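Local coordinates for hypothetical protein CG14615-PA (PDB 1SQH) that is of unknown function but has an acetyltransferase-type fold and may transfer acyl groups to glycine, at residues S84-R87 / Q91-S94; A104-C109 / L129-R134; T269-A274 / L292-I297. All blocks are in the same frame, centred on the assembly; numbering follows the deposited sequence.

Interaction 1 is a buried beta hairpin in the large mixed sheet, held by backbone hydrogen bonds, with side chains and two waters filling in on its faces. Interaction 3, partly buried, belongs to the same sheet, about 17 Å away between centres, but joins two strands that are not neighbours, through side-chain packing around Trp271, mainly aromatic. Interaction 2 is more peripheral: two helices meet through long side chains, one of them an exposed arginine stacked on a tryptophan. Its helix 129-141 also packs on strand 289-299 of interaction 3, where Leu129 and Cys132 touch Val293 and Glu295, so the two family regions meet there.

Interaction 1 of 3, residues S84-R87 / Q91-S94; sequences SLHR and QSVS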
# COMPACT_ATOMS: atom_id res chain seq x y z
N SER A 84 0.25 8.59 9.99
CA SER A 84 -0.95 8.67 9.17
C SER A 84 -1.97 7.67 9.70
O SER A 84 -1.62 6.62 10.26
CB SER A 84 -0.63 8.36 7.71
OG SER A 84 0.06 7.14 7.60
N LEU A 85 -3.24 8.03 9.55
CA LEU A 85 -4.34 7.18 9.99
C LEU A 85 -5.25 6.94 8.79
O LEU A 85 -5.65 7.90 8.11
CB LEU A 85 -5.10 7.85 11.13
CG LEU A 85 -4.35 7.95 12.47
CD1 LEU A 85 -5.25 8.65 13.50
CD2 LEU A 85 -3.98 6.57 12.96
N HIS A 86 -5.53 5.67 8.53
CA HIS A 86 -6.37 5.22 7.42
C HIS A 86 -7.55 4.39 7.91
O HIS A 86 -7.45 3.66 8.91
CB HIS A 86 -5.51 4.41 6.43
CG HIS A 86 -6.30 3.75 5.33
ND1 HIS A 86 -6.89 2.51 5.49
CD2 HIS A 86 -6.55 4.13 4.06
CE1 HIS A 86 -7.48 2.16 4.36
NE2 HIS A 86 -7.29 3.12 3.47
N ARG A 87 -8.67 4.48 7.21
CA ARG A 87 -9.85 3.73 7.60
C ARG A 87 -10.51 2.96 6.46
O ARG A 87 -10.71 3.48 5.36
CB ARG A 87 -10.89 4.69 8.20
CG ARG A 87 -12.11 4.00 8.80
CD ARG A 87 -12.20 4.31 10.28
NE ARG A 87 -11.80 3.20 11.14
CZ ARG A 87 -11.21 3.34 12.32
NH1 ARG A 87 -10.93 4.56 12.78
NH2 ARG A 87 -10.91 2.28 13.06
N GLN A 91 -8.48 0.24 11.47
CA GLN A 91 -7.65 1.43 11.35
C GLN A 91 -6.24 0.96 10.97
O GLN A 91 -5.72 0.00 11.54
CB GLN A 91 -7.61 2.20 12.69
CG GLN A 91 -6.74 3.48 12.65
CD GLN A 91 -6.48 4.06 14.04
OE1 GLN A 91 -5.84 3.43 14.89
NE2 GLN A 91 -6.96 5.29 14.27
N SER A 92 -5.65 1.63 10.00
CA SER A 92 -4.30 1.30 9.57
C SER A 92 -3.41 2.48 9.90
O SER A 92 -3.78 3.63 9.64
CB SER A 92 -4.27 1.02 8.07
OG SER A 92 -4.99 -0.16 7.76
N VAL A 93 -2.26 2.20 10.50
CA VAL A 93 -1.32 3.24 10.89
C VAL A 93 0.03 3.09 10.22
O VAL A 93 0.58 1.99 10.11
CB VAL A 93 -1.09 3.24 12.43
CG1 VAL A 93 -0.22 4.42 12.83
CG2 VAL A 93 -2.42 3.30 13.17
N SER A 94 0.56 4.21 9.75
CA SER A 94 1.87 4.26 9.12
C SER A 94 2.62 5.37 9.84
O SER A 94 2.01 6.35 10.28
CB SER A 94 1.78 4.61 7.63
OG SER A 94 3.07 4.75 7.07
O HOH W 1 -2.08 5.24 7.47
O HOH W 2 -7.71 0.40 7.18
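Gln91 sets CG opposite its backbone N (chi1 180°) and runs on extended, which carries its amide across to Leu85; there NE2 lies 3.5 Å from Leu85 CD2. Arg87 starts out in the same sense but folds back at chi2 and chi3, laying one face of its guanidinium over the beta carbon of Gln91, with Arg87 NH2 3.3 Å from Gln91 CB. Beyond Leu85 on this face stands Val93, pointing the same way, Val93 CG2 in contact with Leu85 CD2. The main chains form an antiparallel hairpin in which Ser84 with Ser94 and His86 with Ser92 are the hydrogen-bonded pairs; His86 N reaches Ser92 O at 2.9 Å, in the carbonyl plane. Two waters finish the opposite face. One lies in the plane of the His86 ring, 2.8 Å from both His86 ND1 and Ser92 OG, while His86 NE2 is hydrogen-bonded to Ser63 O; the other donates to Ser92 O and is bonded to Ser84 OG. With an alanine in place of Gln91, Leu115 O and Glu117 N would probably be left without their amide mate, and the contact with Leu85 CD2 would probably be lost too. Glu117 also forms a salt bridge with Arg87. Strand 67-71 flanks the hairpin beyond 82-87 and strand 123-128 beyond 91-96, while helix 34-51 packs against Ser94.

Interaction 2 of 3, residues A104-C109 / L129-R134; sequences AELWEC and LGFCNR
Leu106 opens the contact by setting one methyl, CD2, over a face of the Phe131 ring. The carbon sits 3.8 Å from the ring centroid and is displaced toward the rim at CZ, a CH-pi contact between side chains that cross at a slant. Its first torsion (169°) sets CG anti to the backbone N, and the second (64°) then turns CD2 onto the ring. The next residue, Trp107, does most of the bridging. Its benzo edge points at the helix 129-141 backbone, where CH2 lies 3.6 Å from Phe131 O, near the indole plane, and CZ2 touches Phe131 CB. The two helices flank the same stretch of chain: helix 104-112 is the crossing helix of a beta-alpha-beta unit that links the parallel neighbours 91-96 and 123-128, and helix 129-141 comes after the second. Their short axes stay 12.6 Å apart, so large side chains must span the distance. Arg134, from the same helix as Phe131, runs extended over one face of the indole, in the opposite direction to it. Its CD lies 3.5 Å from the centroid of the five-membered ring, and the guanidinium is stacked nearly flat beyond, planes 12° apart, in a cation-pi arrangement with CZ 3.8 Å from the same centroid. NH2 continues to a salt bridge with Glu111, which, with the stack, probably limits how the guanidinium can turn.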
# COMPACT_ATOMS: atom_id res chain seq x y z
N ALA A 104 13.15 9.85 19.48
CA ALA A 104 12.35 10.24 20.63
C ALA A 104 11.02 10.90 20.24
O ALA A 104 9.94 10.50 20.69
CB ALA A 104 13.16 11.18 21.52
N GLU A 105 11.11 11.92 19.38
CA GLU A 105 9.94 12.65 18.93
C GLU A 105 8.83 11.73 18.44
O GLU A 105 7.66 11.92 18.78
CB GLU A 105 10.33 13.62 17.82
CG GLU A 105 9.18 14.44 17.27
CD GLU A 105 9.66 15.56 16.37
OE1 GLU A 105 10.16 16.57 16.90
OE2 GLU A 105 9.54 15.43 15.13
N LEU A 106 9.20 10.73 17.65
CA LEU A 106 8.23 9.79 17.11
C LEU A 106 7.53 9.00 18.22
O LEU A 106 6.30 8.99 18.30
CB LEU A 106 8.90 8.82 16.14
CG LEU A 106 8.06 7.61 15.69
CD1 LEU A 106 6.86 8.07 14.90
CD2 LEU A 106 8.92 6.67 14.86
N TRP A 107 8.32 8.34 19.07
CA TRP A 107 7.75 7.54 20.14
C TRP A 107 6.98 8.37 21.14
O TRP A 107 6.07 7.87 21.81
CB TRP A 107 8.85 6.75 20.84
CG TRP A 107 9.37 5.66 19.96
CD1 TRP A 107 10.60 5.58 19.38
CD2 TRP A 107 8.64 4.51 19.51
NE1 TRP A 107 10.68 4.46 18.59
CE2 TRP A 107 9.49 3.78 18.65
CE3 TRP A 107 7.34 4.03 19.75
CZ2 TRP A 107 9.08 2.59 18.03
CZ3 TRP A 107 6.93 2.85 19.12
CH2 TRP A 107 7.81 2.14 18.28
N GLU A 108 7.32 9.65 21.24
CA GLU A 108 6.59 10.53 22.14
C GLU A 108 5.18 10.57 21.55
O GLU A 108 4.18 10.49 22.27
CB GLU A 108 7.23 11.92 22.14
CG GLU A 108 6.80 12.81 23.27
CD GLU A 108 7.73 14.00 23.42
OE1 GLU A 108 8.94 13.77 23.61
OE2 GLU A 108 7.25 15.15 23.35
N CYS A 109 5.12 10.68 20.22
CA CYS A 109 3.85 10.72 19.51
C CYS A 109 3.06 9.42 19.67
O CYS A 109 1.90 9.44 20.09
CB CYS A 109 4.09 10.94 18.01
SG CYS A 109 4.45 12.65 17.53
N LEU A 129 11.99 -2.06 10.39
CA LEU A 129 12.49 -3.09 11.30
C LEU A 129 12.99 -2.53 12.63
O LEU A 129 12.98 -3.23 13.65
CB LEU A 129 13.62 -3.88 10.62
CG LEU A 129 13.14 -4.69 9.41
CD1 LEU A 129 14.33 -5.35 8.72
CD2 LEU A 129 12.13 -5.72 9.87
N GLY A 130 13.40 -1.27 12.64
CA GLY A 130 13.90 -0.67 13.86
C GLY A 130 12.82 -0.18 14.81
O GLY A 130 13.13 0.24 15.92
N PHE A 131 11.57 -0.23 14.37
CA PHE A 131 10.46 0.21 15.20
C PHE A 131 9.59 -0.97 15.63
O PHE A 131 8.78 -0.84 16.54
CB PHE A 131 9.54 1.20 14.45
CG PHE A 131 10.23 2.46 13.99
CD1 PHE A 131 11.15 3.12 14.79
CD2 PHE A 131 9.90 3.01 12.75
CE1 PHE A 131 11.74 4.33 14.37
CE2 PHE A 131 10.49 4.21 12.31
CZ PHE A 131 11.41 4.87 13.13
N CYS A 132 9.77 -2.11 14.97
CA CYS A 132 8.96 -3.28 15.26
C CYS A 132 8.89 -3.76 16.71
O CYS A 132 7.80 -3.88 17.27
CB CYS A 132 9.37 -4.44 14.36
SG CYS A 132 8.91 -4.22 12.61
N ASN A 133 10.04 -4.05 17.33
CA ASN A 133 10.04 -4.55 18.70
C ASN A 133 9.40 -3.57 19.68
O ASN A 133 8.49 -3.93 20.43
CB ASN A 133 11.48 -4.87 19.15
CG ASN A 133 11.52 -5.77 20.39
OD1 ASN A 133 11.12 -6.94 20.33
ND2 ASN A 133 12.01 -5.23 21.51
N ARG A 134 9.87 -2.33 19.66
CA ARG A 134 9.34 -1.34 20.57
C ARG A 134 7.84 -1.12 20.38
O ARG A 134 7.10 -1.02 21.35
CB ARG A 134 10.09 -0.02 20.43
CG ARG A 134 9.67 1.02 21.45
CD ARG A 134 10.62 2.21 21.48
NE ARG A 134 10.19 3.17 22.49
CZ ARG A 134 10.84 4.30 22.78
NH1 ARG A 134 11.96 4.61 22.14
NH2 ARG A 134 10.35 5.11 23.71

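Interaction 3 of 3, residues T269-A274 / L292-I297; sequences TAWIVA and LVNEWI
One face of the Trp271 indole receives the edge of Trp296, whose CH2 stands 3.4 Å above the plane, over the middle of the ring system. This is a T-shaped pair with planes at 68°: the benzo corner of Trp296, CH2 with CZ3 beside it, points down onto the bond shared by the two Trp271 rings, Trp296 CH2 lying 3.5 Å from Trp271 CE2. At the far end of the indole, CH2 of Trp271 meets two more side chains obliquely, the CB of Asn294 at 3.5 Å and the CD2 of Leu292 at 3.6 Å. The amide of Asn294 is inclined by 27° to the indole, with ND2 also near the same corner. Trp271 has CG opposite its carbonyl carbon (chi1 -83°), which lays the indole across strand 147-157 to meet the side chains of 289-299. Phe231 meets Trp271 edge-to-face and Phe34 approaches it at a slant, widening the contact into an aromatic cluster. Leu292, Asn294 and Trp296 alternate along their strand and so share one face of the sheet. Strands 268-273 and 289-299 run in the same sense, joined through helix 277-286 as a beta-alpha-beta unit, with strand 147-157 from earlier in the chain inserted between them, antiparallel to both and backbone-bonded to Ile272 and Leu292. This topology is consistent with the acetyltransferase (GNAT-like) fold suggested by the family.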
# COMPACT_ATOMS: atom_id res chain seq x y z
N THR A 269 6.92 -0.52 -7.65
CA THR A 269 7.29 -1.32 -6.49
C THR A 269 6.20 -2.32 -6.22
O THR A 269 5.15 -2.30 -6.87
CB THR A 269 7.45 -0.47 -5.21
OG1 THR A 269 6.19 0.10 -4.85
CG2 THR A 269 8.48 0.64 -5.40
N ALA A 270 6.44 -3.21 -5.26
CA ALA A 270 5.45 -4.21 -4.88
C ALA A 270 5.78 -4.73 -3.50
O ALA A 270 6.96 -4.93 -3.16
CB ALA A 270 5.43 -5.36 -5.87
N TRP A 271 4.74 -4.91 -2.69
CA TRP A 271 4.89 -5.44 -1.35
C TRP A 271 4.45 -6.90 -1.38
O TRP A 271 3.30 -7.20 -1.69
CB TRP A 271 4.00 -4.67 -0.38
CG TRP A 271 4.61 -3.39 0.12
CD1 TRP A 271 4.13 -2.12 -0.06
CD2 TRP A 271 5.77 -3.26 0.95
NE1 TRP A 271 4.91 -1.21 0.61
CE2 TRP A 271 5.93 -1.89 1.24
CE3 TRP A 271 6.69 -4.18 1.48
CZ2 TRP A 271 6.97 -1.41 2.04
CZ3 TRP A 271 7.72 -3.71 2.28
CH2 TRP A 271 7.85 -2.33 2.55
N ILE A 272 5.35 -7.82 -1.05
CA ILE A 272 5.00 -9.23 -1.05
C ILE A 272 5.44 -9.90 0.24
O ILE A 272 6.45 -9.51 0.84
CB ILE A 272 5.65 -10.01 -2.23
CG1 ILE A 272 7.16 -10.05 -2.08
CG2 ILE A 272 5.25 -9.39 -3.56
CD1 ILE A 272 7.87 -11.03 -3.03
N VAL A 273 4.68 -10.90 0.67
CA VAL A 273 4.99 -11.66 1.88
C VAL A 273 6.33 -12.34 1.63
O VAL A 273 6.56 -12.87 0.55
CB VAL A 273 3.90 -12.70 2.17
CG1 VAL A 273 4.33 -13.60 3.30
CG2 VAL A 273 2.61 -11.98 2.54
N ALA A 274 7.20 -12.34 2.64
CA ALA A 274 8.53 -12.91 2.50
C ALA A 274 8.56 -14.36 2.04
O ALA A 274 9.54 -14.81 1.45
CB ALA A 274 9.31 -12.77 3.82
N LEU A 292 14.15 -3.48 0.52
CA LEU A 292 13.55 -3.13 1.82
C LEU A 292 12.79 -4.30 2.45
O LEU A 292 12.21 -5.13 1.75
CB LEU A 292 12.60 -1.94 1.70
CG LEU A 292 12.07 -1.43 3.05
CD1 LEU A 292 13.23 -0.82 3.82
CD2 LEU A 292 10.93 -0.40 2.87
N VAL A 293 12.81 -4.35 3.77
CA VAL A 293 12.08 -5.37 4.52
C VAL A 293 11.34 -4.63 5.62
O VAL A 293 11.96 -3.93 6.42
CB VAL A 293 13.01 -6.42 5.16
CG1 VAL A 293 12.18 -7.39 5.99
CG2 VAL A 293 13.79 -7.16 4.08
N ASN A 294 10.02 -4.77 5.63
CA ASN A 294 9.18 -4.10 6.62
C ASN A 294 8.21 -5.11 7.19
O ASN A 294 8.04 -6.20 6.65
CB ASN A 294 8.38 -2.98 5.95
CG ASN A 294 9.07 -1.63 6.03
OD1 ASN A 294 10.29 -1.55 6.21
ND2 ASN A 294 8.29 -0.56 5.86
N GLU A 295 7.57 -4.75 8.29
CA GLU A 295 6.59 -5.64 8.88
C GLU A 295 5.20 -5.02 8.84
O GLU A 295 5.04 -3.80 8.86
CB GLU A 295 6.96 -6.01 10.33
CG GLU A 295 7.82 -7.26 10.45
CD GLU A 295 8.14 -7.64 11.89
OE1 GLU A 295 7.21 -7.66 12.72
OE2 GLU A 295 9.31 -7.92 12.19
N TRP A 296 4.20 -5.88 8.72
CA TRP A 296 2.81 -5.47 8.76
C TRP A 296 2.37 -6.11 10.07
O TRP A 296 2.38 -7.33 10.21
CB TRP A 296 2.04 -6.06 7.58
CG TRP A 296 1.63 -5.04 6.57
CD1 TRP A 296 0.36 -4.57 6.35
CD2 TRP A 296 2.48 -4.36 5.63
NE1 TRP A 296 0.37 -3.65 5.33
CE2 TRP A 296 1.65 -3.50 4.87
CE3 TRP A 296 3.85 -4.40 5.35
CZ2 TRP A 296 2.16 -2.69 3.84
CZ3 TRP A 296 4.36 -3.58 4.33
CH2 TRP A 296 3.51 -2.74 3.59
N ILE A 297 2.04 -5.28 11.06
CA ILE A 297 1.67 -5.81 12.35
C ILE A 297 0.18 -5.68 12.63
O ILE A 297 -0.31 -4.59 12.90
CB ILE A 297 2.45 -5.11 13.47
CG1 ILE A 297 3.95 -5.16 13.15
CG2 ILE A 297 2.16 -5.77 14.79
CD1 ILE A 297 4.84 -4.48 14.18